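Long-range contacts in tyrosine--tRNA ligase, mitochondrial (Emericella nidulans, PDB 5IHX), which probably charges mitochondrial tRNA(Tyr) with L-tyrosine, using ATP and releasing AMP and diphosphate: residues A[222-226]-A[252-257]; A[68-72]-A[86-90]; A[234-240]-A[275-281]; A[59-64]-A[272-276]. All blocks are in the same frame, centred on the assembly; numbering follows the deposited sequence.

How the interactions relate
All four contacts belong to the class I catalytic domain of this C-terminally truncated enzyme, built on one largely parallel sheet. Interactions 2 and 3, with centres about 9 Å apart, share that sheet, because strands 68-72 and 235-238 are neighbours in it. The centre of interaction 1 is about 13 Å from that of interaction 3; it packs helices 212-229 and 243-259, which flank strand 235-238 in the chain. Interaction 4 joins helix 54-63 to the loop entering strand 277-280 and shares Lys275 and Pro276 with interaction 3. In sequence, 59-64, 68-72 and 86-90 come first, and the rest fall between 222 and 281. The bound tyrosine therefore sits in a pocket assembled from distant parts of the chain.

Interaction 1 of 4, residues A[222-226]-A[252-257]; sequences AWDWW and AVKTIS. With TYR (tyrosine), chain C.
Trp226 offers one face of its indole to Ile256, whose CG2 methyl stands 3.3 Å from the centroid of the five-membered ring and only 13° off the ring normal, a close CH-pi contact. Farther along, CZ3 of Trp226 reaches Ser257 CB at 3.8 Å, while Val253 CG1 lies at the ring edge, 4.4 Å from CE3. Trp223 meets the other arm of Ile256: its CE3 is 3.7 Å from CD1, approached obliquely, and Trp226 CD1 comes over one face of the Trp223 ring, offset toward the rim. Because CG1 of Ile256 is anti to the carbonyl carbon (chi1 -65°), the CD1 end runs toward Trp223 while CG2 keeps to Trp226. A beta-branched residue thus serves two tryptophans at once. Val253 CG2 packs against Trp225 CB at 3.9 Å and leans obliquely on its ring.

These are two helices of the Rossmann-type catalytic domain, 212-229 and 243-259, the second being the crossover helix between strands 235-238 and 277-280. Their axes come within 9.3 Å at a crossing angle of -57°. At one end two alanines, small enough for so close a passage, meet methyl to methyl, Ala222 CB to Ala252 CB at 3.4 Å, tighter than usual van der Waals contact. The buried hydroxyl of Ser257 is satisfied by the backbone oxygen of Asn267.

On another side of helix 212-229, Asp224 OD1 accepts a hydrogen bond from the phenol OH of the bound tyrosine at 2.9 Å. Asn169 also binds OD1, and the indole N-H groups of Trp172 and Trp173 hold OD2, which should fix the carboxylate's rotation.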
loop_
_atom_site.group_PDB
_atom_site.type_symbol
_atom_site.label_atom_id
_atom_site.label_comp_id
_atom_site.label_asym_id
_atom_site.label_seq_id
_atom_site.Cartn_x
_atom_site.Cartn_y
_atom_site.Cartn_z
ATOM N N ALA A 222 1.039 11.317 -5.367
ATOM C CA ALA A 222 0.293 12.304 -4.597
ATOM C C ALA A 222 0.954 12.521 -3.246
ATOM O O ALA A 222 1.082 13.653 -2.779
ATOM C CB ALA A 222 -1.145 11.862 -4.415
ATOM N N TRP A 223 1.372 11.428 -2.616
ATOM C CA TRP A 223 2.022 11.503 -1.317
ATOM C C TRP A 223 3.364 12.231 -1.435
ATOM O O TRP A 223 3.718 13.027 -0.565
ATOM C CB TRP A 223 2.208 10.102 -0.725
ATOM C CG TRP A 223 2.563 10.112 0.731
ATOM C CD1 TRP A 223 3.809 9.988 1.276
ATOM C CD2 TRP A 223 1.658 10.264 1.830
ATOM N NE1 TRP A 223 3.733 10.048 2.647
ATOM C CE2 TRP A 223 2.424 10.220 3.013
ATOM C CE3 TRP A 223 0.274 10.432 1.930
ATOM C CZ2 TRP A 223 1.851 10.336 4.279
ATOM C CZ3 TRP A 223 -0.293 10.550 3.186
ATOM C CH2 TRP A 223 0.495 10.500 4.344
ATOM N N ASP A 224 4.109 11.948 -2.505
ATOM C CA ASP A 224 5.349 12.675 -2.791
ATOM C C ASP A 224 5.108 14.176 -2.748
ATOM O O ASP A 224 5.827 14.915 -2.077
ATOM C CB ASP A 224 5.914 12.302 -4.163
ATOM C CG ASP A 224 6.590 10.948 -4.179
ATOM O OD1 ASP A 224 6.888 10.461 -5.290
ATOM O OD2 ASP A 224 6.819 10.370 -3.096
ATOM N N TRP A 225 4.084 14.617 -3.475
ATOM C CA TRP A 225 3.737 16.031 -3.542
ATOM C C TRP A 225 3.418 16.559 -2.150
ATOM O O TRP A 225 3.907 17.617 -1.750
ATOM C CB TRP A 225 2.547 16.245 -4.476
ATOM C CG TRP A 225 2.348 17.672 -4.900
ATOM C CD1 TRP A 225 2.986 18.773 -4.406
ATOM C CD2 TRP A 225 1.452 18.148 -5.911
ATOM N NE1 TRP A 225 2.540 19.904 -5.044
ATOM C CE2 TRP A 225 1.598 19.549 -5.972
ATOM C CE3 TRP A 225 0.538 17.527 -6.769
ATOM C CZ2 TRP A 225 0.869 20.337 -6.860
ATOM C CZ3 TRP A 225 -0.185 18.311 -7.648
ATOM C CH2 TRP A 225 -0.016 19.702 -7.686
ATOM N N TRP A 226 2.596 15.815 -1.416
ATOM C CA TRP A 226 2.229 16.194 -0.057
ATOM C C TRP A 226 3.468 16.419 0.805
ATOM O O TRP A 226 3.545 17.397 1.546
ATOM C CB TRP A 226 1.333 15.123 0.572
ATOM C CG TRP A 226 1.200 15.255 2.058
ATOM C CD1 TRP A 226 1.552 14.329 2.995
ATOM C CD2 TRP A 226 0.688 16.382 2.780
ATOM N NE1 TRP A 226 1.286 14.806 4.255
ATOM C CE2 TRP A 226 0.757 16.065 4.151
ATOM C CE3 TRP A 226 0.177 17.626 2.401
ATOM C CZ2 TRP A 226 0.334 16.946 5.144
ATOM C CZ3 TRP A 226 -0.241 18.501 3.389
ATOM C CH2 TRP A 226 -0.160 18.155 4.743
ATOM N N ALA A 252 -5.760 14.943 -4.176
ATOM C CA ALA A 252 -5.202 14.160 -3.080
ATOM C C ALA A 252 -4.524 15.041 -2.035
ATOM O O ALA A 252 -4.658 14.801 -0.837
ATOM C CB ALA A 252 -4.218 13.138 -3.620
ATOM N N VAL A 253 -3.797 16.057 -2.485
ATOM C CA VAL A 253 -3.077 16.936 -1.568
ATOM C C VAL A 253 -4.046 17.784 -0.742
ATOM O O VAL A 253 -3.846 17.962 0.459
ATOM C CB VAL A 253 -2.083 17.846 -2.326
ATOM C CG1 VAL A 253 -1.544 18.950 -1.418
ATOM C CG2 VAL A 253 -0.927 17.023 -2.871
ATOM N N LYS A 254 -5.085 18.310 -1.388
ATOM C CA LYS A 254 -6.138 19.038 -0.681
ATOM C C LYS A 254 -6.697 18.184 0.447
ATOM O O LYS A 254 -6.813 18.629 1.590
ATOM C CB LYS A 254 -7.276 19.423 -1.626
ATOM C CG LYS A 254 -6.922 20.426 -2.705
ATOM C CD LYS A 254 -7.913 20.307 -3.853
ATOM C CE LYS A 254 -7.716 21.385 -4.896
ATOM N NZ LYS A 254 -8.332 22.665 -4.478
ATOM N N THR A 255 -7.051 16.951 0.099
ATOM C CA THR A 255 -7.639 16.006 1.038
ATOM C C THR A 255 -6.737 15.750 2.240
ATOM O O THR A 255 -7.188 15.833 3.383
ATOM C CB THR A 255 -7.944 14.665 0.340
ATOM O OG1 THR A 255 -8.940 14.865 -0.670
ATOM C CG2 THR A 255 -8.438 13.628 1.329
ATOM N N ILE A 256 -5.473 15.431 1.980
ATOM C CA ILE A 256 -4.528 15.139 3.054
ATOM C C ILE A 256 -4.408 16.339 3.983
ATOM O O ILE A 256 -4.507 16.205 5.202
ATOM C CB ILE A 256 -3.134 14.761 2.506
ATOM C CG1 ILE A 256 -3.209 13.458 1.710
ATOM C CG2 ILE A 256 -2.134 14.597 3.645
ATOM C CD1 ILE A 256 -1.978 13.175 0.871
ATOM N N SER A 257 -4.201 17.514 3.397
ATOM C CA SER A 257 -4.057 18.744 4.166
ATOM C C SER A 257 -5.308 19.016 4.996
ATOM O O SER A 257 -5.230 19.540 6.107
ATOM C CB SER A 257 -3.776 19.925 3.232
ATOM O OG SER A 257 -3.626 21.127 3.963
HETATM N N TYR C . 5.599 9.615 -12.500
HETATM C CA TYR C . 6.556 10.505 -13.218
HETATM C C TYR C . 7.033 9.858 -14.514
HETATM O O TYR C . 7.397 10.542 -15.473
HETATM C CB TYR C . 7.753 10.835 -12.326
HETATM C CG TYR C . 7.362 11.312 -10.949
HETATM C CD1 TYR C . 6.700 12.522 -10.777
HETATM C CD2 TYR C . 7.650 10.555 -9.821
HETATM C CE1 TYR C . 6.340 12.964 -9.522
HETATM C CE2 TYR C . 7.293 10.988 -8.563
HETATM C CZ TYR C . 6.640 12.194 -8.418
HETATM O OH TYR C . 6.280 12.631 -7.167
HETATM O OXT TYR C . 7.070 8.633 -14.628
#

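Interaction 2 of 4, residues A[68-72]-A[86-90]; sequences IYAGV and PFMVL. With TYR (tyrosine), chain C.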
loop_
_atom_site.group_PDB
_atom_site.type_symbol
_atom_site.label_atom_id
_atom_site.label_comp_id
_atom_site.label_asym_id
_atom_site.label_seq_id
_atom_site.Cartn_x
_atom_site.Cartn_y
_atom_site.Cartn_z
ATOM N N ILE A 68 8.220 24.866 -6.624
ATOM C CA ILE A 68 7.759 24.051 -7.741
ATOM C C ILE A 68 8.691 22.857 -7.894
ATOM O O ILE A 68 9.886 22.977 -7.641
ATOM C CB ILE A 68 7.711 24.857 -9.057
ATOM C CG1 ILE A 68 7.277 23.962 -10.220
ATOM C CG2 ILE A 68 9.065 25.498 -9.342
ATOM C CD1 ILE A 68 6.927 24.727 -11.483
ATOM N N TYR A 69 8.151 21.703 -8.282
ATOM C CA TYR A 69 8.990 20.523 -8.466
ATOM C C TYR A 69 8.591 19.695 -9.675
ATOM O O TYR A 69 7.458 19.766 -10.157
ATOM C CB TYR A 69 8.965 19.642 -7.209
ATOM C CG TYR A 69 7.899 18.564 -7.186
ATOM C CD1 TYR A 69 8.195 17.266 -7.584
ATOM C CD2 TYR A 69 6.611 18.832 -6.740
ATOM C CE1 TYR A 69 7.237 16.270 -7.559
ATOM C CE2 TYR A 69 5.642 17.836 -6.706
ATOM C CZ TYR A 69 5.964 16.557 -7.115
ATOM O OH TYR A 69 5.012 15.562 -7.088
ATOM N N ALA A 70 9.561 18.930 -10.167
ATOM C CA ALA A 70 9.344 17.958 -11.227
ATOM C C ALA A 70 9.978 16.646 -10.801
ATOM O O ALA A 70 11.042 16.643 -10.182
ATOM C CB ALA A 70 9.936 18.444 -12.529
ATOM N N GLY A 71 9.318 15.539 -11.125
ATOM C CA GLY A 71 9.801 14.223 -10.751
ATOM C C GLY A 71 10.334 13.438 -11.933
ATOM O O GLY A 71 9.917 13.651 -13.069
ATOM N N VAL A 72 11.264 12.530 -11.660
ATOM C CA VAL A 72 11.784 11.640 -12.688
ATOM C C VAL A 72 12.103 10.281 -12.072
ATOM O O VAL A 72 12.720 10.203 -11.010
ATOM C CB VAL A 72 13.046 12.227 -13.375
ATOM C CG1 VAL A 72 14.121 12.576 -12.347
ATOM C CG2 VAL A 72 13.595 11.256 -14.413
ATOM N N PRO A 86 10.297 19.738 -18.592
ATOM C CA PRO A 86 9.957 20.060 -17.201
ATOM C C PRO A 86 11.144 20.632 -16.421
ATOM O O PRO A 86 10.960 21.459 -15.529
ATOM C CB PRO A 86 9.525 18.710 -16.625
ATOM C CG PRO A 86 9.036 17.943 -17.796
ATOM C CD PRO A 86 9.905 18.363 -18.949
ATOM N N PHE A 87 12.352 20.197 -16.759
ATOM C CA PHE A 87 13.539 20.694 -16.071
ATOM C C PHE A 87 13.981 22.048 -16.623
ATOM O O PHE A 87 14.645 22.816 -15.926
ATOM C CB PHE A 87 14.668 19.667 -16.144
ATOM C CG PHE A 87 14.349 18.387 -15.424
ATOM C CD1 PHE A 87 14.115 18.393 -14.060
ATOM C CD2 PHE A 87 14.291 17.181 -16.099
ATOM C CE1 PHE A 87 13.813 17.228 -13.384
ATOM C CE2 PHE A 87 13.994 16.008 -15.426
ATOM C CZ PHE A 87 13.759 16.034 -14.066
ATOM N N MET A 88 13.611 22.348 -17.864
ATOM C CA MET A 88 13.799 23.694 -18.393
ATOM C C MET A 88 12.916 24.660 -17.604
ATOM O O MET A 88 13.306 25.799 -17.342
ATOM C CB MET A 88 13.467 23.761 -19.887
ATOM C CG MET A 88 14.409 22.969 -20.786
ATOM S SD MET A 88 16.145 23.440 -20.646
ATOM C CE MET A 88 16.066 25.200 -20.970
ATOM N N VAL A 89 11.722 24.205 -17.231
ATOM C CA VAL A 89 10.827 25.007 -16.396
ATOM C C VAL A 89 11.458 25.280 -15.031
ATOM O O VAL A 89 11.403 26.405 -14.533
ATOM C CB VAL A 89 9.455 24.315 -16.210
ATOM C CG1 VAL A 89 8.626 25.007 -15.131
ATOM C CG2 VAL A 89 8.689 24.296 -17.523
ATOM N N LEU A 90 12.055 24.254 -14.430
ATOM C CA LEU A 90 12.703 24.415 -13.132
ATOM C C LEU A 90 13.941 25.302 -13.249
ATOM O O LEU A 90 14.255 26.066 -12.336
ATOM C CB LEU A 90 13.092 23.058 -12.536
ATOM C CG LEU A 90 11.975 22.072 -12.183
ATOM C CD1 LEU A 90 12.561 20.863 -11.466
ATOM C CD2 LEU A 90 10.883 22.721 -11.342
HETATM N N TYR C . 5.599 9.615 -12.500
HETATM C CA TYR C . 6.556 10.505 -13.218
HETATM C C TYR C . 7.033 9.858 -14.514
HETATM O O TYR C . 7.397 10.542 -15.473
HETATM C CB TYR C . 7.753 10.835 -12.326
HETATM C CG TYR C . 7.362 11.312 -10.949
HETATM C CD1 TYR C . 6.700 12.522 -10.777
HETATM C CD2 TYR C . 7.650 10.555 -9.821
HETATM C CE1 TYR C . 6.340 12.964 -9.522
HETATM C CE2 TYR C . 7.293 10.988 -8.563
HETATM C CZ TYR C . 6.640 12.194 -8.418
HETATM O OH TYR C . 6.280 12.631 -7.167
HETATM O OXT TYR C . 7.070 8.633 -14.628
#
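Ala70 is the centre of the contact: its CB methyl is met by Leu90 CD1 at 3.7 Å, by Pro86 CB at 4.1 Å and, obliquely, by Phe87 CE1. A side chain this small lets helix 84-95 lie close over strand 68-72. To one end, Leu90 uses its second methyl, CD2, against Ile68 CG2 at 3.9 Å, and Ile68 CD1 reaches Val89 CG1 at 4.0 Å. To the other, Val72 CG1 comes to the edge of the Phe87 ring, 3.9 Å from CZ. Ile68 holds CG1 anti to the backbone nitrogen (chi1 178°), which carries CD1 out to Val89.

Strand and helix, their directions 150° apart, are the first two elements of a beta-alpha-beta unit completed by strand 100-104. This is the opening unit of the nucleotide-binding fold of class I synthetases, whose HIGH signature, here HVGH, comes just before the helix.

Alternation along the strand sends Ile68, Ala70 and Val72 to the helix and Tyr69 to the other face, toward the substrate. There Tyr69 OH donates to the phenol oxygen of the bound tyrosine, 3.2 Å from OH to OH. Gly71, lacking a side chain, lets the ligand ring rest against the main chain, with its CD1 3.5 Å from Gly71 CA.

Farther out, the rings of Trp225 and Tyr69 meet edge-to-face, and the Tyr69 backbone is hydrogen-bonded to Val235 and Val237 of the next strand. On the helix side, Phe102 meets the Phe87 ring with nearly parallel planes.

Interaction 3 of 4, residues A[234-240]-A[275-281]; sequences QVQVGGS and KPIGFTT
Val237 and Phe279 form the tight part of this contact. The CG2 methyl of Val237 sits over one face of the phenyl ring, 4.1 Å from its centroid, in a CH-pi contact, while Val235 CG1 comes to the ring edge, 3.9 Å from CE1. Phe279 has CG between its backbone nitrogen and carbonyl carbon (chi1 59°), which swings the ring across to both valines. Beta-branched and aromatic residues suit this buried face. On the face carrying Gln236, Gly278 brings only CA beside its neighbour, so Gln236 O approaches to 3.1 Å from Gly278 CA. The amide of Gln236 turns away, its OE1 bound by Gln221 beside the tyrosine pocket.

Five backbone hydrogen bonds join the strands, from Ile277 N to Gln234 O at one end to Thr281 N to Gly238 O (2.9 Å) at the other. The Gln234 end is buried and firmly bonded: the extended side chain sends NE2 to Lys275 O at 2.9 Å, 46° above the carbonyl plane, and also to Leu273 O, while Lys64 holds OE1. Only past Gly238 does the contact loosen. Gly239 and Ser240 are partly exposed, and a water donates to Ser240 O at 2.9 Å and is also hydrogen-bonded to Thr280 OG1, itself bound to Asp49 N.

In-register parallel strands, joined through helix 243-259, make the beta-alpha-beta crossover characteristic of the Rossmann-type catalytic fold.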
loop_
_atom_site.group_PDB
_atom_site.type_symbol
_atom_site.label_atom_id
_atom_site.label_comp_id
_atom_site.label_asym_id
_atom_site.label_seq_id
_atom_site.Cartn_x
_atom_site.Cartn_y
_atom_site.Cartn_z
ATOM N N GLN A 234 4.112 24.252 -3.622
ATOM C CA GLN A 234 2.700 24.311 -3.973
ATOM C C GLN A 234 2.411 23.840 -5.401
ATOM O O GLN A 234 1.289 23.426 -5.701
ATOM C CB GLN A 234 2.195 25.743 -3.782
ATOM C CG GLN A 234 0.696 25.914 -3.935
ATOM C CD GLN A 234 0.248 27.335 -3.662
ATOM O OE1 GLN A 234 0.899 28.067 -2.919
ATOM N NE2 GLN A 234 -0.868 27.730 -4.261
ATOM N N VAL A 235 3.421 23.888 -6.268
ATOM C CA VAL A 235 3.229 23.604 -7.691
ATOM C C VAL A 235 4.024 22.388 -8.169
ATOM O O VAL A 235 5.146 22.155 -7.723
ATOM C CB VAL A 235 3.627 24.824 -8.559
ATOM C CG1 VAL A 235 3.302 24.572 -10.028
ATOM C CG2 VAL A 235 2.923 26.082 -8.069
ATOM N N GLN A 236 3.425 21.605 -9.066
ATOM C CA GLN A 236 4.134 20.516 -9.733
ATOM C C GLN A 236 4.083 20.696 -11.244
ATOM O O GLN A 236 3.044 21.054 -11.796
ATOM C CB GLN A 236 3.545 19.152 -9.364
ATOM C CG GLN A 236 4.224 17.990 -10.098
ATOM C CD GLN A 236 3.673 16.613 -9.740
ATOM O OE1 GLN A 236 4.116 15.603 -10.289
ATOM N NE2 GLN A 236 2.715 16.565 -8.821
ATOM N N VAL A 237 5.213 20.441 -11.901
ATOM C CA VAL A 237 5.276 20.411 -13.357
ATOM C C VAL A 237 5.736 19.034 -13.831
ATOM O O VAL A 237 6.589 18.405 -13.210
ATOM C CB VAL A 237 6.221 21.506 -13.910
ATOM C CG1 VAL A 237 7.622 21.351 -13.342
ATOM C CG2 VAL A 237 6.257 21.467 -15.435
ATOM N N GLY A 238 5.156 18.568 -14.933
ATOM C CA GLY A 238 5.516 17.280 -15.498
ATOM C C GLY A 238 5.358 17.258 -17.004
ATOM O O GLY A 238 4.954 18.249 -17.608
ATOM N N GLY A 239 5.699 16.128 -17.616
ATOM C CA GLY A 239 5.503 15.949 -19.042
ATOM C C GLY A 239 4.025 15.936 -19.393
ATOM O O GLY A 239 3.171 15.851 -18.512
ATOM N N SER A 240 3.725 16.027 -20.686
ATOM C CA SER A 240 2.346 16.056 -21.169
ATOM C C SER A 240 1.502 14.880 -20.671
ATOM O O SER A 240 0.325 15.047 -20.351
ATOM C CB SER A 240 2.333 16.076 -22.697
ATOM O OG SER A 240 3.132 15.028 -23.216
ATOM N N LYS A 275 -3.945 26.674 -2.700
ATOM C CA LYS A 275 -4.281 25.319 -3.121
ATOM C C LYS A 275 -3.217 24.778 -4.072
ATOM O O LYS A 275 -2.648 25.534 -4.862
ATOM C CB LYS A 275 -5.656 25.294 -3.792
ATOM C CG LYS A 275 -6.806 25.625 -2.846
ATOM C CD LYS A 275 -8.124 25.771 -3.591
ATOM C CE LYS A 275 -9.275 26.094 -2.646
ATOM N NZ LYS A 275 -9.512 25.040 -1.625
ATOM N N PRO A 276 -2.933 23.466 -3.995
ATOM C CA PRO A 276 -1.988 22.873 -4.947
ATOM C C PRO A 276 -2.479 23.018 -6.380
ATOM O O PRO A 276 -3.683 23.025 -6.624
ATOM C CB PRO A 276 -1.933 21.400 -4.528
ATOM C CG PRO A 276 -3.210 21.166 -3.798
ATOM C CD PRO A 276 -3.508 22.452 -3.095
ATOM N N ILE A 277 -1.548 23.140 -7.316
ATOM C CA ILE A 277 -1.899 23.334 -8.711
ATOM C C ILE A 277 -0.700 22.893 -9.541
ATOM O O ILE A 277 0.404 22.792 -9.019
ATOM C CB ILE A 277 -2.278 24.806 -8.993
ATOM C CG1 ILE A 277 -2.860 24.966 -10.400
ATOM C CG2 ILE A 277 -1.081 25.732 -8.748
ATOM C CD1 ILE A 277 -3.519 26.313 -10.627
ATOM N N GLY A 278 -0.909 22.597 -10.815
ATOM C CA GLY A 278 0.185 22.144 -11.652
ATOM C C GLY A 278 -0.053 22.388 -13.123
ATOM O O GLY A 278 -1.101 22.896 -13.521
ATOM N N PHE A 279 0.936 22.032 -13.935
ATOM C CA PHE A 279 0.804 22.145 -15.378
ATOM C C PHE A 279 1.767 21.199 -16.068
ATOM O O PHE A 279 2.675 20.655 -15.438
ATOM C CB PHE A 279 1.044 23.588 -15.833
ATOM C CG PHE A 279 2.399 24.130 -15.478
ATOM C CD1 PHE A 279 2.660 24.607 -14.206
ATOM C CD2 PHE A 279 3.404 24.194 -16.432
ATOM C CE1 PHE A 279 3.904 25.120 -13.886
ATOM C CE2 PHE A 279 4.647 24.704 -16.117
ATOM C CZ PHE A 279 4.897 25.170 -14.842
ATOM N N THR A 280 1.547 20.993 -17.362
ATOM C CA THR A 280 2.368 20.083 -18.146
ATOM C C THR A 280 3.154 20.825 -19.217
ATOM O O THR A 280 2.809 21.948 -19.592
ATOM C CB THR A 280 1.513 19.004 -18.827
ATOM O OG1 THR A 280 0.575 19.627 -19.714
ATOM C CG2 THR A 280 0.766 18.178 -17.792
ATOM N N THR A 281 4.206 20.179 -19.706
ATOM C CA THR A 281 5.013 20.709 -20.796
ATOM C C THR A 281 4.636 19.964 -22.077
ATOM O O THR A 281 4.171 18.826 -22.010
ATOM C CB THR A 281 6.521 20.562 -20.503
ATOM O OG1 THR A 281 6.822 19.194 -20.201
ATOM C CG2 THR A 281 6.923 21.429 -19.318
HETATM O O HOH W 1 -0.946 17.665 -20.726
#

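Interaction 4 of 4, residues A[59-64]-A[272-276]; sequences RVFTEK and DLDKP
Lys64 and Asp274 are brought together by two bends: the lysine chain kinks at CG-CD (chi3 65°) and then runs straight to NZ, and the aspartate turns its carboxylate beside its own backbone nitrogen (chi1 -61°). The contact ties the C-terminal end of helix 54-63 to a short 3-10 turn, 272-274, in the loop that leads from helix 243-259 to strand 277-280 of the catalytic domain.

Leu273 fills the space between charged neighbours. Its CD2 methyl touches Arg59 CB at 3.9 Å and lies over one face of the guanidinium, equally 3.9 Å from NH1, so that the flat end of the arginine covers a hydrophobic group at the surface. Val60 CG2 approaches the same methyl, Leu273 CD2, at 4.2 Å from the more buried side of the helix, and Glu63 CG comes near Leu273 CD1, its carboxylate paired with Lys30.

A long, flexible lysine suits the helix end, where it can reach several acceptors: besides Asp274 it has Gln234 OE1 and a weak bond from Lys64 NZ to Leu273 O at 3.5 Å. In the salt bridge, Lys64 NZ meets Asp274 OD1 at 2.9 Å on the anti side, 30° out of the carboxylate plane.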
loop_
_atom_site.group_PDB
_atom_site.type_symbol
_atom_site.label_atom_id
_atom_site.label_comp_id
_atom_site.label_asym_id
_atom_site.label_seq_id
_atom_site.Cartn_x
_atom_site.Cartn_y
_atom_site.Cartn_z
ATOM N N ARG A 59 -1.997 33.957 -11.039
ATOM C CA ARG A 59 -2.142 34.725 -9.804
ATOM C C ARG A 59 -1.234 34.178 -8.702
ATOM O O ARG A 59 -0.629 34.945 -7.955
ATOM C CB ARG A 59 -3.587 34.731 -9.298
ATOM C CG ARG A 59 -4.453 35.836 -9.885
ATOM C CD ARG A 59 -5.652 36.151 -8.995
ATOM N NE ARG A 59 -6.619 35.059 -8.891
ATOM C CZ ARG A 59 -7.230 34.703 -7.760
ATOM N NH1 ARG A 59 -6.988 35.348 -6.622
ATOM N NH2 ARG A 59 -8.094 33.697 -7.763
ATOM N N VAL A 60 -1.152 32.855 -8.597
ATOM C CA VAL A 60 -0.322 32.225 -7.571
ATOM C C VAL A 60 1.134 32.668 -7.693
ATOM O O VAL A 60 1.750 33.073 -6.707
ATOM C CB VAL A 60 -0.400 30.677 -7.649
ATOM C CG1 VAL A 60 0.701 30.025 -6.807
ATOM C CG2 VAL A 60 -1.761 30.186 -7.190
ATOM N N PHE A 61 1.678 32.598 -8.905
ATOM C CA PHE A 61 3.074 32.954 -9.130
ATOM C C PHE A 61 3.304 34.456 -9.022
ATOM O O PHE A 61 4.391 34.896 -8.654
ATOM C CB PHE A 61 3.540 32.451 -10.496
ATOM C CG PHE A 61 3.984 31.017 -10.490
ATOM C CD1 PHE A 61 5.177 30.655 -9.887
ATOM C CD2 PHE A 61 3.214 30.032 -11.084
ATOM C CE1 PHE A 61 5.594 29.339 -9.875
ATOM C CE2 PHE A 61 3.627 28.711 -11.078
ATOM C CZ PHE A 61 4.818 28.364 -10.473
ATOM N N THR A 62 2.287 35.243 -9.353
ATOM C CA THR A 62 2.389 36.690 -9.222
ATOM C C THR A 62 2.496 37.077 -7.750
ATOM O O THR A 62 3.359 37.865 -7.370
ATOM C CB THR A 62 1.179 37.406 -9.856
ATOM O OG1 THR A 62 1.125 37.114 -11.257
ATOM C CG2 THR A 62 1.275 38.919 -9.661
ATOM N N GLU A 63 1.616 36.511 -6.930
ATOM C CA GLU A 63 1.508 36.900 -5.526
ATOM C C GLU A 63 2.524 36.220 -4.610
ATOM O O GLU A 63 2.917 36.792 -3.593
ATOM C CB GLU A 63 0.096 36.602 -5.012
ATOM C CG GLU A 63 -1.006 37.325 -5.771
ATOM C CD GLU A 63 -0.880 38.835 -5.689
ATOM O OE1 GLU A 63 -0.224 39.332 -4.751
ATOM O OE2 GLU A 63 -1.435 39.526 -6.570
ATOM N N LYS A 64 2.951 35.011 -4.965
ATOM C CA LYS A 64 3.775 34.199 -4.068
ATOM C C LYS A 64 5.019 33.624 -4.738
ATOM O O LYS A 64 4.974 33.168 -5.880
ATOM C CB LYS A 64 2.946 33.052 -3.490
ATOM C CG LYS A 64 1.728 33.486 -2.691
ATOM C CD LYS A 64 0.862 32.289 -2.313
ATOM C CE LYS A 64 1.578 31.343 -1.359
ATOM N NZ LYS A 64 0.708 30.204 -0.953
ATOM N N ASP A 272 -7.863 30.073 -2.504
ATOM C CA ASP A 272 -7.435 29.450 -3.755
ATOM C C ASP A 272 -5.948 29.653 -4.034
ATOM O O ASP A 272 -5.317 28.819 -4.684
ATOM C CB ASP A 272 -8.251 30.001 -4.929
ATOM C CG ASP A 272 -9.593 29.309 -5.088
ATOM O OD1 ASP A 272 -10.015 28.596 -4.154
ATOM O OD2 ASP A 272 -10.224 29.479 -6.152
ATOM N N LEU A 273 -5.392 30.756 -3.542
ATOM C CA LEU A 273 -3.985 31.074 -3.772
ATOM C C LEU A 273 -3.037 30.113 -3.056
ATOM O O LEU A 273 -1.832 30.124 -3.310
ATOM C CB LEU A 273 -3.687 32.506 -3.320
ATOM C CG LEU A 273 -4.211 33.654 -4.187
ATOM C CD1 LEU A 273 -3.874 34.985 -3.538
ATOM C CD2 LEU A 273 -3.638 33.594 -5.596
ATOM N N ASP A 274 -3.582 29.281 -2.172
ATOM C CA ASP A 274 -2.778 28.350 -1.384
ATOM C C ASP A 274 -2.989 26.901 -1.806
ATOM O O ASP A 274 -2.293 26.005 -1.330
ATOM C CB ASP A 274 -3.109 28.493 0.104
ATOM C CG ASP A 274 -2.823 29.881 0.632
ATOM O OD1 ASP A 274 -1.967 30.576 0.045
ATOM O OD2 ASP A 274 -3.456 30.276 1.634
ATOM N N LYS A 275 -3.945 26.674 -2.700
ATOM C CA LYS A 275 -4.281 25.319 -3.121
ATOM C C LYS A 275 -3.217 24.778 -4.072
ATOM O O LYS A 275 -2.648 25.534 -4.862
ATOM C CB LYS A 275 -5.656 25.294 -3.792
ATOM C CG LYS A 275 -6.806 25.625 -2.846
ATOM C CD LYS A 275 -8.124 25.771 -3.591
ATOM C CE LYS A 275 -9.275 26.094 -2.646
ATOM N NZ LYS A 275 -9.512 25.040 -1.625
ATOM N N PRO A 276 -2.933 23.466 -3.995
ATOM C CA PRO A 276 -1.988 22.873 -4.947
ATOM C C PRO A 276 -2.479 23.018 -6.380
ATOM O O PRO A 276 -3.683 23.025 -6.624
ATOM C CB PRO A 276 -1.933 21.400 -4.528
ATOM C CG PRO A 276 -3.210 21.166 -3.798
ATOM C CD PRO A 276 -3.508 22.452 -3.095
#